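Long-range contact in glucose-6-phosphate 1-dehydrogenase (PDB 7E6I), which catalyses the NADP+-dependent oxidation of glucose 6-phosphate to 6-phosphogluconolactone, the first step of the oxidative pentose phosphate pathway: residues Y141-F155 and P171-H183. Residues are numbered along the deposited sequence; the frame is centred on the assembly and turned at random.
With BG6 (6-O-phosphono-beta-D-glucopyranose), chain B.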
loop_
_atom_site.group_PDB
_atom_site.type_symbol
_atom_site.label_atom_id
_atom_site.label_comp_id
_atom_site.label_asym_id
_atom_site.label_seq_id
_atom_site.Cartn_x
_atom_site.Cartn_y
_atom_site.Cartn_z
ATOM N N TYR A 141 27.681 -10.359 -1.305
ATOM C CA TYR A 141 27.384 -9.657 -2.549
ATOM C C TYR A 141 28.320 -10.170 -3.638
ATOM O O TYR A 141 29.544 -10.105 -3.481
ATOM C CB TYR A 141 27.543 -8.147 -2.355
ATOM C CG TYR A 141 27.058 -7.309 -3.512
ATOM C CD1 TYR A 141 27.909 -6.989 -4.566
ATOM C CD2 TYR A 141 25.749 -6.839 -3.550
ATOM C CE1 TYR A 141 27.470 -6.227 -5.623
ATOM C CE2 TYR A 141 25.297 -6.070 -4.605
ATOM C CZ TYR A 141 26.161 -5.768 -5.633
ATOM O OH TYR A 141 25.709 -5.011 -6.675
ATOM N N THR A 142 27.761 -10.674 -4.739
ATOM C CA THR A 142 28.570 -11.136 -5.866
ATOM C C THR A 142 28.367 -10.218 -7.066
ATOM O O THR A 142 27.243 -10.066 -7.554
ATOM C CB THR A 142 28.249 -12.586 -6.240
ATOM O OG1 THR A 142 28.910 -12.915 -7.469
ATOM C CG2 THR A 142 26.757 -12.808 -6.394
ATOM N N GLU A 143 29.461 -9.620 -7.549
ATOM C CA GLU A 143 29.416 -8.798 -8.754
ATOM C C GLU A 143 29.143 -9.613 -10.011
ATOM O O GLU A 143 28.979 -9.031 -11.087
ATOM C CB GLU A 143 30.724 -8.019 -8.907
ATOM C CG GLU A 143 30.679 -6.589 -8.351
ATOM C CD GLU A 143 31.975 -5.805 -8.591
ATOM O OE1 GLU A 143 32.194 -4.778 -7.907
ATOM O OE2 GLU A 143 32.776 -6.214 -9.462
ATOM N N SER A 144 29.070 -10.937 -9.897
ATOM C CA SER A 144 28.809 -11.824 -11.021
ATOM C C SER A 144 27.481 -12.562 -10.891
ATOM O O SER A 144 27.249 -13.546 -11.604
ATOM C CB SER A 144 29.953 -12.824 -11.165
ATOM O OG SER A 144 29.649 -13.988 -10.419
ATOM N N GLY A 145 26.622 -12.139 -9.979
ATOM C CA GLY A 145 25.251 -12.604 -9.944
ATOM C C GLY A 145 24.358 -11.389 -9.841
ATOM O O GLY A 145 24.843 -10.260 -9.960
ATOM N N ILE A 146 23.066 -11.583 -9.618
ATOM C CA ILE A 146 22.168 -10.465 -9.356
ATOM C C ILE A 146 21.452 -10.718 -8.031
ATOM O O ILE A 146 20.952 -11.823 -7.785
ATOM C CB ILE A 146 21.184 -10.239 -10.527
ATOM C CG1 ILE A 146 19.890 -9.568 -10.057
ATOM C CG2 ILE A 146 20.937 -11.523 -11.314
ATOM C CD1 ILE A 146 20.036 -8.046 -9.837
ATOM N N GLN A 147 21.450 -9.709 -7.162
ATOM C CA GLN A 147 20.762 -9.770 -5.879
ATOM C C GLN A 147 19.756 -8.630 -5.776
ATOM O O GLN A 147 20.009 -7.515 -6.246
ATOM C CB GLN A 147 21.741 -9.695 -4.694
ATOM C CG GLN A 147 22.810 -8.645 -4.863
ATOM C CD GLN A 147 24.117 -9.252 -5.372
ATOM O OE1 GLN A 147 24.584 -10.263 -4.849
ATOM N NE2 GLN A 147 24.693 -8.652 -6.415
ATOM N N ARG A 148 18.619 -8.919 -5.153
ATOM C CA ARG A 148 17.555 -7.952 -4.942
ATOM C C ARG A 148 17.128 -8.011 -3.484
ATOM O O ARG A 148 16.991 -9.099 -2.916
ATOM C CB ARG A 148 16.361 -8.245 -5.858
ATOM C CG ARG A 148 16.644 -8.014 -7.331
ATOM C CD ARG A 148 15.534 -8.562 -8.222
ATOM N NE ARG A 148 15.903 -8.481 -9.632
ATOM C CZ ARG A 148 15.454 -9.303 -10.577
ATOM N NH1 ARG A 148 14.606 -10.282 -10.275
ATOM N NH2 ARG A 148 15.860 -9.140 -11.831
ATOM N N VAL A 149 16.922 -6.857 -2.862
ATOM C CA VAL A 149 16.461 -6.836 -1.481
ATOM C C VAL A 149 15.121 -6.109 -1.414
ATOM O O VAL A 149 14.944 -5.049 -2.022
ATOM C CB VAL A 149 17.507 -6.234 -0.519
ATOM C CG1 VAL A 149 18.639 -5.536 -1.270
ATOM C CG2 VAL A 149 16.854 -5.320 0.514
ATOM N N ILE A 150 14.172 -6.712 -0.703
ATOM C CA ILE A 150 12.863 -6.136 -0.449
ATOM C C ILE A 150 12.859 -5.555 0.955
ATOM O O ILE A 150 13.220 -6.242 1.920
ATOM C CB ILE A 150 11.757 -7.192 -0.597
ATOM C CG1 ILE A 150 11.642 -7.661 -2.041
ATOM C CG2 ILE A 150 10.435 -6.638 -0.123
ATOM C CD1 ILE A 150 10.922 -8.982 -2.163
ATOM N N VAL A 151 12.454 -4.292 1.074
ATOM C CA VAL A 151 12.131 -3.691 2.356
ATOM C C VAL A 151 10.746 -3.076 2.256
ATOM O O VAL A 151 10.278 -2.695 1.179
ATOM C CB VAL A 151 13.159 -2.635 2.815
ATOM C CG1 VAL A 151 14.300 -3.312 3.559
ATOM C CG2 VAL A 151 13.672 -1.830 1.640
ATOM N N GLU A 152 10.102 -2.969 3.410
ATOM C CA GLU A 152 8.709 -2.578 3.508
ATOM C C GLU A 152 8.591 -1.291 4.313
ATOM O O GLU A 152 9.399 -1.029 5.208
ATOM C CB GLU A 152 7.905 -3.696 4.166
ATOM C CG GLU A 152 6.422 -3.490 4.135
ATOM C CD GLU A 152 5.660 -4.761 4.436
ATOM O OE1 GLU A 152 6.277 -5.873 4.436
ATOM O OE2 GLU A 152 4.433 -4.626 4.668
ATOM N N LYS A 153 7.582 -0.483 3.989
ATOM C CA LYS A 153 7.392 0.766 4.702
ATOM C C LYS A 153 7.084 0.473 6.171
ATOM O O LYS A 153 6.542 -0.584 6.499
ATOM C CB LYS A 153 6.267 1.584 4.057
ATOM C CG LYS A 153 4.855 1.078 4.344
ATOM C CD LYS A 153 4.164 1.896 5.440
ATOM C CE LYS A 153 2.656 1.568 5.549
ATOM N NZ LYS A 153 2.068 1.892 6.902
ATOM N N PRO A 154 7.400 1.405 7.088
ATOM C CA PRO A 154 7.856 2.784 6.890
ATOM C C PRO A 154 9.355 2.938 6.630
ATOM O O PRO A 154 10.172 2.190 7.174
ATOM C CB PRO A 154 7.480 3.444 8.216
ATOM C CG PRO A 154 7.708 2.359 9.207
ATOM C CD PRO A 154 7.394 1.053 8.517
ATOM N N PHE A 155 9.702 3.909 5.790
ATOM C CA PHE A 155 11.090 4.311 5.615
ATOM C C PHE A 155 11.267 5.716 6.177
ATOM O O PHE A 155 11.507 6.666 5.426
ATOM C CB PHE A 155 11.491 4.273 4.139
ATOM C CG PHE A 155 10.881 3.145 3.380
ATOM C CD1 PHE A 155 11.457 1.882 3.411
ATOM C CD2 PHE A 155 9.727 3.334 2.645
ATOM C CE1 PHE A 155 10.906 0.827 2.713
ATOM C CE2 PHE A 155 9.163 2.292 1.943
ATOM C CZ PHE A 155 9.749 1.029 1.972
ATOM N N PRO A 171 24.570 3.998 -0.751
ATOM C CA PRO A 171 25.877 3.411 -1.094
ATOM C C PRO A 171 25.898 1.905 -0.999
ATOM O O PRO A 171 26.860 1.285 -1.461
ATOM C CB PRO A 171 26.830 4.043 -0.074
ATOM C CG PRO A 171 26.126 5.277 0.389
ATOM C CD PRO A 171 24.682 4.875 0.428
ATOM N N LEU A 172 24.874 1.287 -0.425
ATOM C CA LEU A 172 24.853 -0.158 -0.295
ATOM C C LEU A 172 24.132 -0.836 -1.443
ATOM O O LEU A 172 24.654 -1.803 -1.999
ATOM C CB LEU A 172 24.206 -0.567 1.036
ATOM C CG LEU A 172 24.704 0.212 2.255
ATOM C CD1 LEU A 172 23.986 -0.190 3.546
ATOM C CD2 LEU A 172 26.201 0.004 2.382
ATOM N N PHE A 173 22.939 -0.360 -1.802
ATOM C CA PHE A 173 22.136 -0.988 -2.840
ATOM C C PHE A 173 21.510 0.083 -3.715
ATOM O O PHE A 173 20.935 1.048 -3.205
ATOM C CB PHE A 173 21.057 -1.877 -2.231
ATOM C CG PHE A 173 21.595 -3.118 -1.625
ATOM C CD1 PHE A 173 22.024 -4.168 -2.435
ATOM C CD2 PHE A 173 21.714 -3.234 -0.246
ATOM C CE1 PHE A 173 22.535 -5.327 -1.887
ATOM C CE2 PHE A 173 22.234 -4.395 0.323
ATOM C CZ PHE A 173 22.644 -5.444 -0.495
ATOM N N SER A 174 21.626 -0.091 -5.027
ATOM C CA SER A 174 21.060 0.850 -5.978
ATOM C C SER A 174 19.544 0.676 -6.093
ATOM O O SER A 174 18.958 -0.313 -5.636
ATOM C CB SER A 174 21.693 0.646 -7.338
ATOM O OG SER A 174 21.238 -0.591 -7.847
ATOM N N GLU A 175 18.911 1.659 -6.741
ATOM C CA GLU A 175 17.478 1.592 -6.985
ATOM C C GLU A 175 17.102 0.332 -7.746
ATOM O O GLU A 175 16.017 -0.220 -7.533
ATOM C CB GLU A 175 17.017 2.844 -7.736
ATOM C CG GLU A 175 17.055 4.110 -6.882
ATOM C CD GLU A 175 16.234 3.979 -5.600
ATOM O OE1 GLU A 175 15.025 3.650 -5.694
ATOM O OE2 GLU A 175 16.794 4.203 -4.498
ATOM N N ASP A 176 17.997 -0.166 -8.602
ATOM C CA ASP A 176 17.697 -1.360 -9.389
ATOM C C ASP A 176 17.618 -2.618 -8.534
ATOM O O ASP A 176 16.863 -3.539 -8.870
ATOM C CB ASP A 176 18.736 -1.535 -10.487
ATOM C CG ASP A 176 18.343 -0.818 -11.761
ATOM O OD1 ASP A 176 17.226 -1.079 -12.285
ATOM O OD2 ASP A 176 19.144 0.015 -12.236
ATOM N N GLU A 177 18.377 -2.678 -7.435
ATOM C CA GLU A 177 18.372 -3.824 -6.535
ATOM C C GLU A 177 17.377 -3.686 -5.386
ATOM O O GLU A 177 17.047 -4.694 -4.741
ATOM C CB GLU A 177 19.777 -4.033 -5.957
ATOM C CG GLU A 177 20.869 -4.167 -7.020
ATOM C CD GLU A 177 22.270 -3.921 -6.472
ATOM O OE1 GLU A 177 23.148 -4.787 -6.691
ATOM O OE2 GLU A 177 22.491 -2.862 -5.829
ATOM N N LEU A 178 16.902 -2.469 -5.116
ATOM C CA LEU A 178 16.012 -2.169 -4.000
ATOM C C LEU A 178 14.549 -2.299 -4.417
ATOM O O LEU A 178 14.142 -1.771 -5.457
ATOM C CB LEU A 178 16.287 -0.747 -3.516
ATOM C CG LEU A 178 16.866 -0.518 -2.128
ATOM C CD1 LEU A 178 17.358 -1.825 -1.505
ATOM C CD2 LEU A 178 17.954 0.535 -2.204
ATOM N N PHE A 179 13.751 -2.984 -3.605
ATOM C CA PHE A 179 12.318 -3.120 -3.875
ATOM C C PHE A 179 11.556 -2.692 -2.622
ATOM O O PHE A 179 11.319 -3.507 -1.722
ATOM C CB PHE A 179 11.975 -4.533 -4.289
ATOM C CG PHE A 179 12.399 -4.877 -5.693
ATOM C CD1 PHE A 179 13.735 -5.112 -5.990
ATOM C CD2 PHE A 179 11.458 -4.951 -6.723
ATOM C CE1 PHE A 179 14.122 -5.426 -7.283
ATOM C CE2 PHE A 179 11.833 -5.260 -8.014
ATOM C CZ PHE A 179 13.167 -5.506 -8.298
ATOM N N ARG A 180 11.182 -1.409 -2.569
ATOM C CA ARG A 180 10.486 -0.837 -1.421
ATOM C C ARG A 180 8.990 -1.061 -1.564
ATOM O O ARG A 180 8.380 -0.655 -2.555
ATOM C CB ARG A 180 10.765 0.660 -1.293
ATOM C CG ARG A 180 12.185 1.042 -0.913
ATOM C CD ARG A 180 12.281 2.553 -0.731
ATOM N NE ARG A 180 13.644 3.062 -0.836
ATOM C CZ ARG A 180 14.315 3.196 -1.981
ATOM N NH1 ARG A 180 13.748 2.862 -3.126
ATOM N NH2 ARG A 180 15.556 3.676 -1.985
ATOM N N ILE A 181 8.397 -1.659 -0.552
ATOM C CA ILE A 181 7.021 -2.110 -0.612
ATOM C C ILE A 181 6.107 -1.107 0.077
ATOM O O ILE A 181 6.344 -0.712 1.231
ATOM C CB ILE A 181 6.871 -3.502 0.017
ATOM C CG1 ILE A 181 7.284 -4.573 -0.991
ATOM C CG2 ILE A 181 5.424 -3.720 0.499
ATOM C CD1 ILE A 181 6.975 -5.980 -0.517
ATOM N N ASP A 182 5.075 -0.682 -0.659
ATOM C CA ASP A 182 3.800 -0.214 -0.120
ATOM C C ASP A 182 2.780 -1.255 -0.570
ATOM O O ASP A 182 2.541 -1.410 -1.774
ATOM C CB ASP A 182 3.477 1.182 -0.653
ATOM C CG ASP A 182 2.206 1.772 -0.057
ATOM O OD1 ASP A 182 1.166 1.061 0.006
ATOM O OD2 ASP A 182 2.247 2.967 0.330
ATOM N N HIS A 183 2.210 -2.010 0.376
ATOM C CA HIS A 183 1.475 -3.205 -0.047
ATOM C C HIS A 183 0.189 -2.874 -0.804
ATOM O O HIS A 183 -0.323 -3.737 -1.520
ATOM C CB HIS A 183 1.188 -4.125 1.149
ATOM C CG HIS A 183 0.010 -3.716 1.986
ATOM N ND1 HIS A 183 0.103 -2.798 3.017
ATOM C CD2 HIS A 183 -1.284 -4.128 1.965
ATOM C CE1 HIS A 183 -1.086 -2.649 3.578
ATOM N NE2 HIS A 183 -1.945 -3.447 2.961
HETATM C C1 BG6 B . -1.072 -0.558 7.621
HETATM C C2 BG6 B . -1.488 0.370 8.762
HETATM O O1 BG6 B . -0.089 -0.032 6.821
HETATM O O5 BG6 B . -2.260 -0.814 6.742
HETATM C C3 BG6 B . -2.632 -0.191 9.532
HETATM O O2 BG6 B . -0.392 0.627 9.651
HETATM C C4 BG6 B . -3.814 -0.426 8.648
HETATM O O3 BG6 B . -3.044 0.737 10.571
HETATM C C5 BG6 B . -3.435 -1.333 7.476
HETATM O O4 BG6 B . -4.863 -1.007 9.432
HETATM C C6 BG6 B . -4.531 -1.470 6.455
HETATM O O6 BG6 B . -4.056 -2.315 5.422
HETATM P P BG6 B . -5.156 -3.281 4.639
HETATM O O1P BG6 B . -6.205 -2.277 4.202
HETATM O O2P BG6 B . -5.686 -4.300 5.613
HETATM O O3P BG6 B . -4.554 -4.033 3.453
HETATM O O HOH W 1 22.662 -7.244 -8.116
#
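The Phe155 ring lies between Lys153 CA, toward the rim of one face, and Arg180 CD over the centre of the other, a CH-pi contact 4.0 Å from the ring centroid. One face of Phe173 receives Val149 CG1, 3.7 Å from its centroid and 6° off the normal, while Gln147 CG sits at its edge. Tyr141 has Gln147 NE2 over one face, toward the rim, and Glu177 OE1 in plane at its edge; Tyr141 OH donates to the syn lone pair of Glu177 OE1 at 2.6 Å, with ring and carboxylate nearly perpendicular. A water bonded to Gln147 N and NE2 also donates to Glu177 OE1, and Ser174 N uses the anti lone pair of OE2. Five backbone bonds, from Val149 N to Glu177 O (2.9 Å) through Lys153 N to Ile181 O (3.0 Å), pair strands 146-152 and 178-181 in parallel. Beyond Phe155, the Arg180 chain runs on to a salt bridge with Glu175, NH1 and NH2 each meeting one carboxylate oxygen. This is the last beta-alpha-beta unit of the Rossmann-type sheet, joined through helix 159-169. Past the strand ends, Lys153 NZ meets glucose 6-phosphate O1 (2.9 Å) and His183 NE2 its O3P (2.7 Å); the pairing probably helps position both, and the polar grip on Glu177 probably stabilises its negative charge.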